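Putative nucleotide-diphospho-sugar transferase (Desulfovibrio desulfuricans subsp. desulfuricans, PDB 3CGX) probably transfers a sugar from a nucleotide-diphospho-sugar donor, as a putative glycosyltransferase with a GT-A-type fold, though its substrates are unknown. Local coordinates at residues 7-11 / 90-95; 37-41 / 71-75; 156-161 / 174-178; 198-203 / 226-231. All blocks are in the same frame, centred on the assembly; numbering follows the deposited sequence.

Contact 1 of 4, residues 7-11 / 90-95; sequences ILFFV and RMKHAM
Leu8 and Phe10 of strand 5-11 meet one flank of helix 87-100. This is helix-on-sheet packing in the Rossmann-like alpha/beta core of a GT-A-type fold. Strand and helix run nearly antiparallel: the axes of the two short segments make an angle of 149° and approach to 10.2 Å. Alternate strand residues point at the helix, so Leu8 and Phe10 carry the strand's side.

The outer end of the Phe10 ring, at CZ and CE2, touches Arg90, Met91 and Ala94. Ala94 CB sits at the ring edge, near its plane, 3.9 Å from Phe10 CZ. Arg90 O is also at that edge, 3.7 Å from Phe10 CZ. This oxygen accepts the helical bond from Ala94 N. Met91 comes in obliquely, with its CG 3.8 Å from Phe10 CE2. Met91 is a selenomethionine, and its selenium end leads away from the strand.

Leu8 sets CG beside its backbone N (chi1 -50°), and its CD1 branch then meets the helix backbone. That methyl, Leu8 CD1, lies 3.5 Å from Ala94 O. It also touches Met95 CG at 3.9 Å.

The next shell holds these groups in place. Leu8 is tied into the sheet by backbone bonds with Val107 and Met109 of strand 105-109. Leu108 of that strand touches Phe10, Met91 and Met95. Cys57 of strand 53-58 also packs on Phe10. Arg90 turns its polar end away from the strand, where its NE bonds to Gly84 O.

Contact 2 of 4, residues 37-41 / 71-75; sequences RHFVQ and AWLGP
Trp72 carries most of this contact, laying its indole against Arg37, Val40 and Gln41 of helix 29-47. It sits in the last turn of helix 65-73, so two helices of the alpha/beta fold are joined here at the surface. Trp72 holds CG anti to its backbone N (chi1 171°), which sends the ring across to helix 29-47.

Over one face of the indole stands the guanidinium of Arg37 in a cation-pi contact. Arg37 CZ is 4.3 Å from the centroid of the five-membered ring of Trp72 and 14° off the ring normal. The two planes are 58° apart, so this is not a flat stack. Arg37 NH1 comes within 3.1 Å of Trp72 CD1. A bend at chi3 turns the guanidinium over the ring, and Arg37 NH2 is bonded to Tyr13 OH. Tyr13 also meets the indole, with the ring planes steeply inclined. At the far end of the ring, Val40 CG1 lies 3.6 Å from Trp72 CH2. The polar edge of the indole is held by one bond. Trp72 NE1 donates to a lone pair of Gln41 OE1 at 2.9 Å, with the oxygen almost in the ring plane.

Leu73 follows, and its CG lies over the rim of the indole face opposite Arg37. Before Gly74 leaves the helix with positive phi and the chain turns away, the Leu73 methyls reach helix 29-47 more loosely. Leu73 CD1 is 4.1 Å from Val40 CG1, and Leu73 CD2 is 4.0 Å from Gln41 CG.

Contact 3 of 4, residues 156-161 / 174-178; sequences DVFDGI and EKMRR
Lys175 sets CG beside its backbone N (chi1 -78°) and stays extended beyond it, so the chain reaches straight across to the 156-161 segment. The first torsion of Val157 (-52°) likewise puts CG1 beside the backbone N, where it meets Met176. Val157 CG1 touches Met176 CG at 3.9 Å, and the two side chains cross obliquely. Met176 is a selenomethionine. Its chain bends at chi3, beyond this contact.

The alkyl part of Lys175 runs past the loop. Its CD lies 4.0 Å from Asp156 O and 3.8 Å from Ile161 CD1. The ammonium end is modelled too close to Asp159 O, so its exact position is doubtful.

The contact packs helix 169-178 against the 3-10 turn and loop that follow strand 143-149. Met176 also touches Ala133 and Ile135 of strand 133-137, and Val157 touches Phe148 of strand 143-149.

The turn is closed by Asp159 N donating to Asp156 O at 2.9 Å. Gly160 follows with positive phi. The carboxylate of Asp159 leads away from Lys175, and its OD1 forms a salt bridge with Lys92 of helix 87-100.

Contact 4 of 4, residues 198-203 / 226-231; sequences LNVLYR and IRQYDI
Asn199 fills the tight centre of this contact, where the chain after helix 223-226 folds back over helix 195-204 through a type I beta turn, Ile226 to Tyr229. With CG anti to the backbone N (chi1 180°), its amide reaches into the turn. Asn199 ND2 gives one nearly straight bond to Asp230 OD1 at 2.9 Å, on the anti lone pair. Its other bond goes to Ile226 O, also at 2.9 Å, with the donor above the carbonyl plane. Tyr229 N reaches Ile226 O from the opposite face. Asn199 OD1 accepts from Arg203 NH1, in the guanidinium plane. Ile226 CG2 packs on Tyr202 CD2 at 3.8 Å.

The outer side is charged and more exposed. Arg227 grips Asp230 side-on, NE to OD1 on its syn lone pair and NH2 to OD2. The Arg203 guanidinium stacks on that of Arg227, planes 6° apart and centres 4.6 Å apart. Asp230 OD1 lies over a face of Arg203, a contact of charges alone, so the carboxylate sits with both guanidinium groups in one salt-bridge network. Arg203 NH1 also donates to Ile231 O at 3.0 Å. Here too Val200 CG2 and Ile231 CD1 are closer than usual, at 3.3 Å.

On the inner side, Leu219 of helix 214-221 touches Leu198, Tyr202 and Ile226. Leu23 of helix 21-27 packs on Leu198, and Tyr202 OH bonds to Asp223.

Contact 1 lies nearest the centre of the chain, where strand 5-11 packs against helix 87-100. Contact 2 is nested within the chain loop that contact 1 closes; contacts 3 and 4 follow in series. Contacts 1 and 2 have centres about 17 Å apart and meet where Phe9 and Val11 pack on Val40. Contact 3 is also about 17 Å from contact 1, between centres. Phe158 packs on Met91, Lys92 and Met95 there. Contacts 1 to 3 involve the central sheet or its covering helices. Contact 4 joins them through helix 29-47, where Phe39 touches Leu198. The segment after helix 223-226 is thus placed far from contact 3, with centres about 36 Å apart.

Contact 1 of 4, residues 7-11 / 90-95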
loop_
_atom_site.group_PDB
_atom_site.type_symbol
_atom_site.label_atom_id
_atom_site.label_comp_id
_atom_site.label_asym_id
_atom_site.label_seq_id
_atom_site.Cartn_x
_atom_site.Cartn_y
_atom_site.Cartn_z
ATOM N N ILE A 7 8.538 1.687 -7.733
ATOM C CA ILE A 7 7.403 1.413 -6.831
ATOM C C ILE A 7 7.817 1.740 -5.407
ATOM O O ILE A 7 8.831 1.227 -4.914
ATOM C CB ILE A 7 6.941 -0.053 -6.846
ATOM C CG1 ILE A 7 6.499 -0.507 -8.241
ATOM C CG2 ILE A 7 5.850 -0.286 -5.804
ATOM C CD1 ILE A 7 6.621 -2.055 -8.409
ATOM N N LEU A 8 7.090 2.665 -4.792
ATOM C CA LEU A 8 7.287 3.004 -3.388
ATOM C C LEU A 8 6.208 2.299 -2.585
ATOM O O LEU A 8 5.008 2.575 -2.731
ATOM C CB LEU A 8 7.215 4.488 -3.153
ATOM C CG LEU A 8 8.068 5.366 -4.052
ATOM C CD1 LEU A 8 7.785 6.876 -3.825
ATOM C CD2 LEU A 8 9.568 4.988 -3.910
ATOM N N PHE A 9 6.668 1.410 -1.724
ATOM C CA PHE A 9 5.813 0.483 -0.965
ATOM C C PHE A 9 5.842 0.838 0.523
ATOM O O PHE A 9 6.822 0.674 1.196
ATOM C CB PHE A 9 6.249 -0.949 -1.275
ATOM C CG PHE A 9 5.403 -2.049 -0.625
ATOM C CD1 PHE A 9 4.010 -1.985 -0.619
ATOM C CD2 PHE A 9 6.002 -3.190 -0.097
ATOM C CE1 PHE A 9 3.246 -3.041 -0.103
ATOM C CE2 PHE A 9 5.200 -4.236 0.452
ATOM C CZ PHE A 9 3.828 -4.118 0.457
ATOM N N PHE A 10 4.734 1.390 0.995
ATOM C CA PHE A 10 4.610 1.926 2.348
ATOM C C PHE A 10 4.136 0.858 3.308
ATOM O O PHE A 10 3.070 0.249 3.132
ATOM C CB PHE A 10 3.660 3.156 2.343
ATOM C CG PHE A 10 4.337 4.470 2.101
ATOM C CD1 PHE A 10 5.330 4.616 1.141
ATOM C CD2 PHE A 10 3.936 5.613 2.823
ATOM C CE1 PHE A 10 5.963 5.823 0.975
ATOM C CE2 PHE A 10 4.533 6.839 2.608
ATOM C CZ PHE A 10 5.546 6.953 1.704
ATOM N N VAL A 11 4.981 0.623 4.318
ATOM C CA VAL A 11 4.853 -0.438 5.316
ATOM C C VAL A 11 5.178 0.077 6.726
ATOM O O VAL A 11 5.712 1.150 6.907
ATOM C CB VAL A 11 5.826 -1.640 4.965
ATOM C CG1 VAL A 11 5.533 -2.236 3.551
ATOM C CG2 VAL A 11 7.342 -1.228 5.088
ATOM N N ARG A 90 5.023 12.579 4.182
ATOM C CA ARG A 90 5.794 11.323 3.986
ATOM C C ARG A 90 5.711 10.867 2.530
ATOM O O ARG A 90 6.713 10.495 1.932
ATOM C CB ARG A 90 5.311 10.239 4.960
ATOM C CG ARG A 90 5.705 10.572 6.381
ATOM C CD ARG A 90 5.057 9.734 7.439
ATOM N NE ARG A 90 5.628 10.156 8.727
ATOM C CZ ARG A 90 5.390 9.568 9.895
ATOM N NH1 ARG A 90 4.613 8.514 9.960
ATOM N NH2 ARG A 90 5.932 10.041 11.007
HETATM N N MSE A 91 4.517 10.944 1.944
HETATM C CA MSE A 91 4.331 10.553 0.545
HETATM C C MSE A 91 5.007 11.520 -0.413
HETATM O O MSE A 91 5.686 11.120 -1.355
HETATM C CB MSE A 91 2.847 10.441 0.202
HETATM C CG MSE A 91 2.200 9.271 0.901
HETATM SE SE MSE A 91 0.364 8.775 0.365
HETATM C CE MSE A 91 -0.587 10.324 1.081
ATOM N N LYS A 92 4.794 12.806 -0.188
ATOM C CA LYS A 92 5.440 13.844 -1.000
ATOM C C LYS A 92 6.953 13.691 -1.018
ATOM O O LYS A 92 7.598 13.710 -2.086
ATOM C CB LYS A 92 5.109 15.245 -0.452
ATOM C CG LYS A 92 5.554 16.344 -1.365
ATOM C CD LYS A 92 5.559 17.665 -0.646
ATOM C CE LYS A 92 4.212 18.041 -0.099
ATOM N NZ LYS A 92 4.287 19.461 0.507
ATOM N N HIS A 93 7.530 13.492 0.168
ATOM C CA HIS A 93 8.985 13.344 0.274
ATOM C C HIS A 93 9.531 12.083 -0.434
ATOM O O HIS A 93 10.558 12.124 -1.135
ATOM C CB HIS A 93 9.418 13.386 1.733
ATOM C CG HIS A 93 9.159 14.710 2.387
ATOM N ND1 HIS A 93 8.962 14.855 3.749
ATOM C CD2 HIS A 93 9.001 15.949 1.849
ATOM C CE1 HIS A 93 8.742 16.132 4.024
ATOM N NE2 HIS A 93 8.743 16.814 2.889
ATOM N N ALA A 94 8.807 10.982 -0.317
ATOM C CA ALA A 94 9.257 9.720 -0.923
ATOM C C ALA A 94 9.194 9.824 -2.473
ATOM O O ALA A 94 10.120 9.448 -3.200
ATOM C CB ALA A 94 8.425 8.544 -0.395
HETATM N N MSE A 95 8.111 10.386 -2.975
HETATM C CA MSE A 95 7.970 10.542 -4.421
HETATM C C MSE A 95 8.985 11.554 -4.989
HETATM O O MSE A 95 9.629 11.335 -6.034
HETATM C CB MSE A 95 6.550 10.997 -4.734
HETATM C CG MSE A 95 5.502 9.998 -4.311
HETATM SE SE MSE A 95 3.757 10.202 -5.245
HETATM C CE MSE A 95 4.414 9.373 -6.865
#

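Contact 2 of 4, residues 37-41 / 71-75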
loop_
_atom_site.group_PDB
_atom_site.type_symbol
_atom_site.label_atom_id
_atom_site.label_comp_id
_atom_site.label_asym_id
_atom_site.label_seq_id
_atom_site.Cartn_x
_atom_site.Cartn_y
_atom_site.Cartn_z
ATOM N N ARG A 37 1.944 -9.025 8.816
ATOM C CA ARG A 37 3.293 -9.472 8.411
ATOM C C ARG A 37 3.202 -10.224 7.099
ATOM O O ARG A 37 3.965 -9.966 6.139
ATOM C CB ARG A 37 3.912 -10.301 9.518
ATOM C CG ARG A 37 5.233 -10.941 9.179
ATOM C CD ARG A 37 5.698 -11.868 10.311
ATOM N NE ARG A 37 6.206 -11.071 11.400
ATOM C CZ ARG A 37 7.485 -10.698 11.507
ATOM N NH1 ARG A 37 8.364 -11.108 10.610
ATOM N NH2 ARG A 37 7.888 -9.953 12.533
ATOM N N HIS A 38 2.225 -11.125 7.032
ATOM C CA HIS A 38 2.009 -11.909 5.814
ATOM C C HIS A 38 1.437 -11.105 4.641
ATOM O O HIS A 38 1.740 -11.451 3.468
ATOM C CB HIS A 38 1.175 -13.154 6.126
ATOM C CG HIS A 38 1.996 -14.201 6.805
ATOM N ND1 HIS A 38 2.766 -15.098 6.094
ATOM C CD2 HIS A 38 2.302 -14.385 8.111
ATOM C CE1 HIS A 38 3.444 -15.853 6.944
ATOM N NE2 HIS A 38 3.186 -15.437 8.172
ATOM N N PHE A 39 0.652 -10.072 4.927
ATOM C CA PHE A 39 0.136 -9.196 3.859
ATOM C C PHE A 39 1.362 -8.654 3.133
ATOM O O PHE A 39 1.449 -8.662 1.894
ATOM C CB PHE A 39 -0.613 -7.982 4.374
ATOM C CG PHE A 39 -1.997 -8.254 4.954
ATOM C CD1 PHE A 39 -2.457 -9.535 5.211
ATOM C CD2 PHE A 39 -2.780 -7.189 5.362
ATOM C CE1 PHE A 39 -3.697 -9.731 5.796
ATOM C CE2 PHE A 39 -4.040 -7.392 5.962
ATOM C CZ PHE A 39 -4.461 -8.684 6.191
ATOM N N VAL A 40 2.317 -8.177 3.934
ATOM C CA VAL A 40 3.496 -7.500 3.391
ATOM C C VAL A 40 4.383 -8.459 2.587
ATOM O O VAL A 40 4.797 -8.193 1.438
ATOM C CB VAL A 40 4.304 -6.717 4.495
ATOM C CG1 VAL A 40 5.632 -6.236 3.938
ATOM C CG2 VAL A 40 3.481 -5.510 5.061
ATOM N N GLN A 41 4.687 -9.589 3.200
ATOM C CA GLN A 41 5.446 -10.641 2.510
ATOM C C GLN A 41 4.850 -11.055 1.198
ATOM O O GLN A 41 5.548 -11.189 0.202
ATOM C CB GLN A 41 5.585 -11.890 3.382
ATOM C CG GLN A 41 6.500 -11.654 4.527
ATOM C CD GLN A 41 6.526 -12.795 5.516
ATOM O OE1 GLN A 41 6.908 -12.577 6.646
ATOM N NE2 GLN A 41 6.106 -14.025 5.102
ATOM N N ALA A 71 16.464 -8.339 8.344
ATOM C CA ALA A 71 16.304 -9.687 8.890
ATOM C C ALA A 71 14.951 -10.287 8.531
ATOM O O ALA A 71 14.800 -11.497 8.434
ATOM C CB ALA A 71 16.540 -9.705 10.423
ATOM N N TRP A 72 13.972 -9.429 8.326
ATOM C CA TRP A 72 12.600 -9.881 8.034
ATOM C C TRP A 72 12.390 -10.154 6.534
ATOM O O TRP A 72 12.105 -11.284 6.136
ATOM C CB TRP A 72 11.574 -8.861 8.540
ATOM C CG TRP A 72 10.142 -9.128 8.091
ATOM C CD1 TRP A 72 9.584 -10.334 7.820
ATOM C CD2 TRP A 72 9.118 -8.159 7.887
ATOM N NE1 TRP A 72 8.269 -10.189 7.436
ATOM C CE2 TRP A 72 7.952 -8.861 7.472
ATOM C CE3 TRP A 72 9.070 -6.769 7.987
ATOM C CZ2 TRP A 72 6.765 -8.221 7.178
ATOM C CZ3 TRP A 72 7.892 -6.119 7.684
ATOM C CH2 TRP A 72 6.751 -6.844 7.282
ATOM N N LEU A 73 12.562 -9.105 5.738
ATOM C CA LEU A 73 12.326 -9.148 4.273
ATOM C C LEU A 73 13.572 -9.428 3.420
ATOM O O LEU A 73 13.453 -9.768 2.260
ATOM C CB LEU A 73 11.623 -7.862 3.824
ATOM C CG LEU A 73 10.280 -7.649 4.519
ATOM C CD1 LEU A 73 9.709 -6.281 4.225
ATOM C CD2 LEU A 73 9.280 -8.746 4.072
ATOM N N GLY A 74 14.755 -9.369 4.005
ATOM C CA GLY A 74 15.977 -9.720 3.284
ATOM C C GLY A 74 16.902 -8.556 3.075
ATOM O O GLY A 74 16.447 -7.429 2.858
ATOM N N PRO A 75 18.199 -8.833 3.082
ATOM C CA PRO A 75 19.176 -7.768 2.984
ATOM C C PRO A 75 19.360 -7.200 1.574
ATOM O O PRO A 75 20.064 -6.212 1.413
ATOM C CB PRO A 75 20.467 -8.447 3.460
ATOM C CG PRO A 75 20.289 -9.896 2.997
ATOM C CD PRO A 75 18.829 -10.168 3.141
#

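Contact 3 of 4, residues 156-161 / 174-178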
loop_
_atom_site.group_PDB
_atom_site.type_symbol
_atom_site.label_atom_id
_atom_site.label_comp_id
_atom_site.label_asym_id
_atom_site.label_seq_id
_atom_site.Cartn_x
_atom_site.Cartn_y
_atom_site.Cartn_z
ATOM N N ASP A 156 1.809 19.464 -4.602
ATOM C CA ASP A 156 0.715 20.201 -3.971
ATOM C C ASP A 156 -0.507 19.313 -3.686
ATOM O O ASP A 156 -1.327 19.622 -2.808
ATOM C CB ASP A 156 0.286 21.378 -4.849
ATOM C CG ASP A 156 1.256 22.547 -4.766
ATOM O OD1 ASP A 156 2.372 22.402 -4.206
ATOM O OD2 ASP A 156 0.885 23.629 -5.255
ATOM N N VAL A 157 -0.657 18.201 -4.405
ATOM C CA VAL A 157 -1.821 17.309 -4.125
ATOM C C VAL A 157 -1.740 16.709 -2.734
ATOM O O VAL A 157 -2.723 16.163 -2.233
ATOM C CB VAL A 157 -2.008 16.161 -5.153
ATOM C CG1 VAL A 157 -2.033 16.761 -6.576
ATOM C CG2 VAL A 157 -0.935 15.087 -4.966
ATOM N N PHE A 158 -0.583 16.818 -2.082
ATOM C CA PHE A 158 -0.436 16.246 -0.729
ATOM C C PHE A 158 -0.646 17.331 0.329
ATOM O O PHE A 158 -0.695 17.065 1.513
ATOM C CB PHE A 158 0.924 15.588 -0.537
ATOM C CG PHE A 158 1.174 14.433 -1.474
ATOM C CD1 PHE A 158 0.451 13.275 -1.344
ATOM C CD2 PHE A 158 2.113 14.528 -2.506
ATOM C CE1 PHE A 158 0.680 12.224 -2.210
ATOM C CE2 PHE A 158 2.324 13.495 -3.355
ATOM C CZ PHE A 158 1.598 12.337 -3.206
ATOM N N ASP A 159 -0.794 18.552 -0.130
ATOM C CA ASP A 159 -0.875 19.688 0.782
ATOM C C ASP A 159 -2.302 20.040 1.122
ATOM O O ASP A 159 -3.184 20.100 0.267
ATOM C CB ASP A 159 -0.168 20.915 0.202
ATOM C CG ASP A 159 1.321 20.737 0.111
ATOM O OD1 ASP A 159 1.857 19.813 0.751
ATOM O OD2 ASP A 159 1.979 21.534 -0.589
ATOM N N GLY A 160 -2.512 20.289 2.401
ATOM C CA GLY A 160 -3.785 20.791 2.857
ATOM C C GLY A 160 -4.832 19.716 2.914
ATOM O O GLY A 160 -6.019 20.018 2.930
ATOM N N ILE A 161 -4.404 18.459 2.915
ATOM C CA ILE A 161 -5.355 17.368 3.098
ATOM C C ILE A 161 -5.511 17.174 4.600
ATOM O O ILE A 161 -4.567 17.315 5.368
ATOM C CB ILE A 161 -4.986 16.023 2.372
ATOM C CG1 ILE A 161 -5.728 15.878 1.028
ATOM C CG2 ILE A 161 -5.455 14.836 3.212
ATOM C CD1 ILE A 161 -5.269 16.720 -0.147
ATOM N N GLU A 174 -9.742 16.392 -6.997
ATOM C CA GLU A 174 -10.129 17.790 -7.249
ATOM C C GLU A 174 -8.857 18.636 -7.481
ATOM O O GLU A 174 -8.771 19.362 -8.468
ATOM C CB GLU A 174 -10.990 18.340 -6.108
ATOM N N LYS A 175 -7.865 18.504 -6.597
ATOM C CA LYS A 175 -6.577 19.201 -6.754
ATOM C C LYS A 175 -5.914 18.798 -8.063
ATOM O O LYS A 175 -5.296 19.623 -8.730
ATOM C CB LYS A 175 -5.639 18.928 -5.572
ATOM C CG LYS A 175 -5.972 19.743 -4.316
ATOM C CD LYS A 175 -5.341 19.207 -3.034
ATOM C CE LYS A 175 -5.438 20.274 -1.916
ATOM N NZ LYS A 175 -5.261 19.660 -0.560
HETATM N N MSE A 176 -6.061 17.528 -8.462
HETATM C CA MSE A 176 -5.475 17.085 -9.749
HETATM C C MSE A 176 -6.170 17.734 -10.935
HETATM O O MSE A 176 -5.523 18.102 -11.913
HETATM C CB MSE A 176 -5.511 15.571 -9.890
HETATM C CG MSE A 176 -4.631 14.911 -8.849
HETATM SE SE MSE A 176 -4.551 12.954 -9.048
HETATM C CE MSE A 176 -6.315 12.374 -8.577
ATOM N N ARG A 177 -7.487 17.864 -10.846
ATOM C CA ARG A 177 -8.273 18.482 -11.908
ATOM C C ARG A 177 -7.856 19.955 -11.991
ATOM O O ARG A 177 -7.582 20.488 -13.054
ATOM C CB ARG A 177 -9.783 18.377 -11.632
ATOM N N ARG A 178 -7.786 20.604 -10.841
ATOM C CA ARG A 178 -7.419 22.024 -10.813
ATOM C C ARG A 178 -5.983 22.230 -11.355
ATOM O O ARG A 178 -5.604 23.343 -11.734
ATOM C CB ARG A 178 -7.565 22.592 -9.387
ATOM C CG ARG A 178 -9.018 22.648 -8.847
ATOM C CD ARG A 178 -9.076 22.999 -7.340
#

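Contact 4 of 4, residues 198-203 / 226-231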
loop_
_atom_site.group_PDB
_atom_site.type_symbol
_atom_site.label_atom_id
_atom_site.label_comp_id
_atom_site.label_asym_id
_atom_site.label_seq_id
_atom_site.Cartn_x
_atom_site.Cartn_y
_atom_site.Cartn_z
ATOM N N LEU A 198 -11.565 -8.580 6.914
ATOM C CA LEU A 198 -10.809 -9.848 6.861
ATOM C C LEU A 198 -11.726 -11.005 6.424
ATOM O O LEU A 198 -11.330 -11.907 5.636
ATOM C CB LEU A 198 -10.164 -10.175 8.215
ATOM C CG LEU A 198 -9.096 -11.272 8.273
ATOM C CD1 LEU A 198 -7.809 -10.734 7.616
ATOM C CD2 LEU A 198 -8.764 -11.763 9.710
ATOM N N ASN A 199 -12.944 -10.998 6.964
ATOM C CA ASN A 199 -13.946 -11.993 6.582
ATOM C C ASN A 199 -14.260 -11.951 5.074
ATOM O O ASN A 199 -14.339 -13.000 4.401
ATOM C CB ASN A 199 -15.207 -11.797 7.403
ATOM C CG ASN A 199 -16.295 -12.779 7.059
ATOM O OD1 ASN A 199 -17.091 -12.505 6.162
ATOM N ND2 ASN A 199 -16.422 -13.873 7.844
ATOM N N VAL A 200 -14.408 -10.746 4.541
ATOM C CA VAL A 200 -14.679 -10.568 3.091
ATOM C C VAL A 200 -13.465 -10.985 2.276
ATOM O O VAL A 200 -13.619 -11.694 1.255
ATOM C CB VAL A 200 -15.061 -9.111 2.742
ATOM C CG1 VAL A 200 -15.154 -8.924 1.204
ATOM C CG2 VAL A 200 -16.337 -8.684 3.492
ATOM N N LEU A 201 -12.274 -10.604 2.737
ATOM C CA LEU A 201 -11.019 -10.975 2.056
ATOM C C LEU A 201 -10.993 -12.493 1.894
ATOM O O LEU A 201 -10.694 -13.039 0.813
ATOM C CB LEU A 201 -9.761 -10.526 2.809
ATOM C CG LEU A 201 -8.353 -10.900 2.288
ATOM C CD1 LEU A 201 -7.986 -10.181 0.955
ATOM C CD2 LEU A 201 -7.244 -10.618 3.356
ATOM N N TYR A 202 -11.313 -13.166 2.989
ATOM C CA TYR A 202 -11.294 -14.647 3.069
ATOM C C TYR A 202 -12.338 -15.284 2.179
ATOM O O TYR A 202 -12.039 -16.168 1.376
ATOM C CB TYR A 202 -11.517 -15.107 4.535
ATOM C CG TYR A 202 -11.456 -16.627 4.779
ATOM C CD1 TYR A 202 -10.414 -17.401 4.247
ATOM C CD2 TYR A 202 -12.398 -17.259 5.574
ATOM C CE1 TYR A 202 -10.342 -18.766 4.490
ATOM C CE2 TYR A 202 -12.334 -18.626 5.820
ATOM C CZ TYR A 202 -11.299 -19.361 5.257
ATOM O OH TYR A 202 -11.231 -20.684 5.524
ATOM N N ARG A 203 -13.562 -14.799 2.259
ATOM C CA ARG A 203 -14.643 -15.499 1.601
ATOM C C ARG A 203 -14.732 -15.242 0.095
ATOM O O ARG A 203 -15.253 -16.076 -0.637
ATOM C CB ARG A 203 -15.938 -15.184 2.269
ATOM C CG ARG A 203 -16.002 -15.823 3.682
ATOM C CD ARG A 203 -17.040 -15.190 4.501
ATOM N NE ARG A 203 -18.342 -15.570 4.044
ATOM C CZ ARG A 203 -19.432 -14.834 4.246
ATOM N NH1 ARG A 203 -19.371 -13.654 4.879
ATOM N NH2 ARG A 203 -20.585 -15.271 3.813
ATOM N N ILE A 226 -12.736 -16.670 11.875
ATOM C CA ILE A 226 -13.171 -15.705 10.841
ATOM C C ILE A 226 -14.628 -15.825 10.454
ATOM O O ILE A 226 -15.317 -14.818 10.305
ATOM C CB ILE A 226 -12.264 -15.751 9.598
ATOM C CG1 ILE A 226 -10.852 -15.358 9.984
ATOM C CG2 ILE A 226 -12.793 -14.838 8.460
ATOM C CD1 ILE A 226 -9.859 -15.672 8.871
ATOM N N ARG A 227 -15.119 -17.055 10.373
ATOM C CA ARG A 227 -16.521 -17.323 10.021
ATOM C C ARG A 227 -17.568 -16.975 11.105
ATOM O O ARG A 227 -18.763 -17.153 10.902
ATOM C CB ARG A 227 -16.662 -18.795 9.570
ATOM C CG ARG A 227 -15.945 -19.133 8.234
ATOM C CD ARG A 227 -16.282 -18.198 7.076
ATOM N NE ARG A 227 -17.725 -18.069 6.870
ATOM C CZ ARG A 227 -18.428 -18.913 6.150
ATOM N NH1 ARG A 227 -17.804 -19.945 5.612
ATOM N NH2 ARG A 227 -19.736 -18.745 5.981
ATOM N N GLN A 228 -17.096 -16.500 12.262
ATOM C CA GLN A 228 -17.957 -15.997 13.315
ATOM C C GLN A 228 -18.219 -14.492 13.103
ATOM O O GLN A 228 -18.939 -13.871 13.888
ATOM C CB GLN A 228 -17.362 -16.236 14.688
ATOM C CG GLN A 228 -17.299 -17.724 15.061
ATOM C CD GLN A 228 -16.814 -17.910 16.459
ATOM O OE1 GLN A 228 -17.603 -17.857 17.395
ATOM N NE2 GLN A 228 -15.527 -18.146 16.621
ATOM N N TYR A 229 -17.639 -13.942 12.042
ATOM C CA TYR A 229 -17.804 -12.506 11.706
ATOM C C TYR A 229 -18.263 -12.344 10.272
ATOM O O TYR A 229 -17.796 -11.481 9.533
ATOM C CB TYR A 229 -16.514 -11.703 12.031
ATOM C CG TYR A 229 -16.160 -11.770 13.486
ATOM C CD1 TYR A 229 -16.730 -10.886 14.395
ATOM C CD2 TYR A 229 -15.371 -12.806 13.981
ATOM C CE1 TYR A 229 -16.495 -10.994 15.713
ATOM C CE2 TYR A 229 -15.142 -12.925 15.350
ATOM C CZ TYR A 229 -15.689 -11.982 16.206
ATOM O OH TYR A 229 -15.521 -12.046 17.587
ATOM N N ASP A 230 -19.154 -13.239 9.841
ATOM C CA ASP A 230 -19.674 -13.155 8.483
ATOM C C ASP A 230 -20.524 -11.906 8.307
ATOM O O ASP A 230 -21.378 -11.603 9.129
ATOM C CB ASP A 230 -20.608 -14.301 8.148
ATOM C CG ASP A 230 -19.898 -15.608 7.851
ATOM O OD1 ASP A 230 -18.688 -15.606 7.675
ATOM O OD2 ASP A 230 -20.603 -16.635 7.716
ATOM N N ILE A 231 -20.319 -11.225 7.207
ATOM C CA ILE A 231 -21.202 -10.146 6.833
ATOM C C ILE A 231 -21.868 -10.598 5.536
ATOM O O ILE A 231 -21.244 -11.284 4.706
ATOM C CB ILE A 231 -20.463 -8.779 6.666
ATOM C CG1 ILE A 231 -19.098 -8.937 6.046
ATOM C CG2 ILE A 231 -20.175 -8.107 7.979
ATOM C CD1 ILE A 231 -18.454 -7.596 5.819
#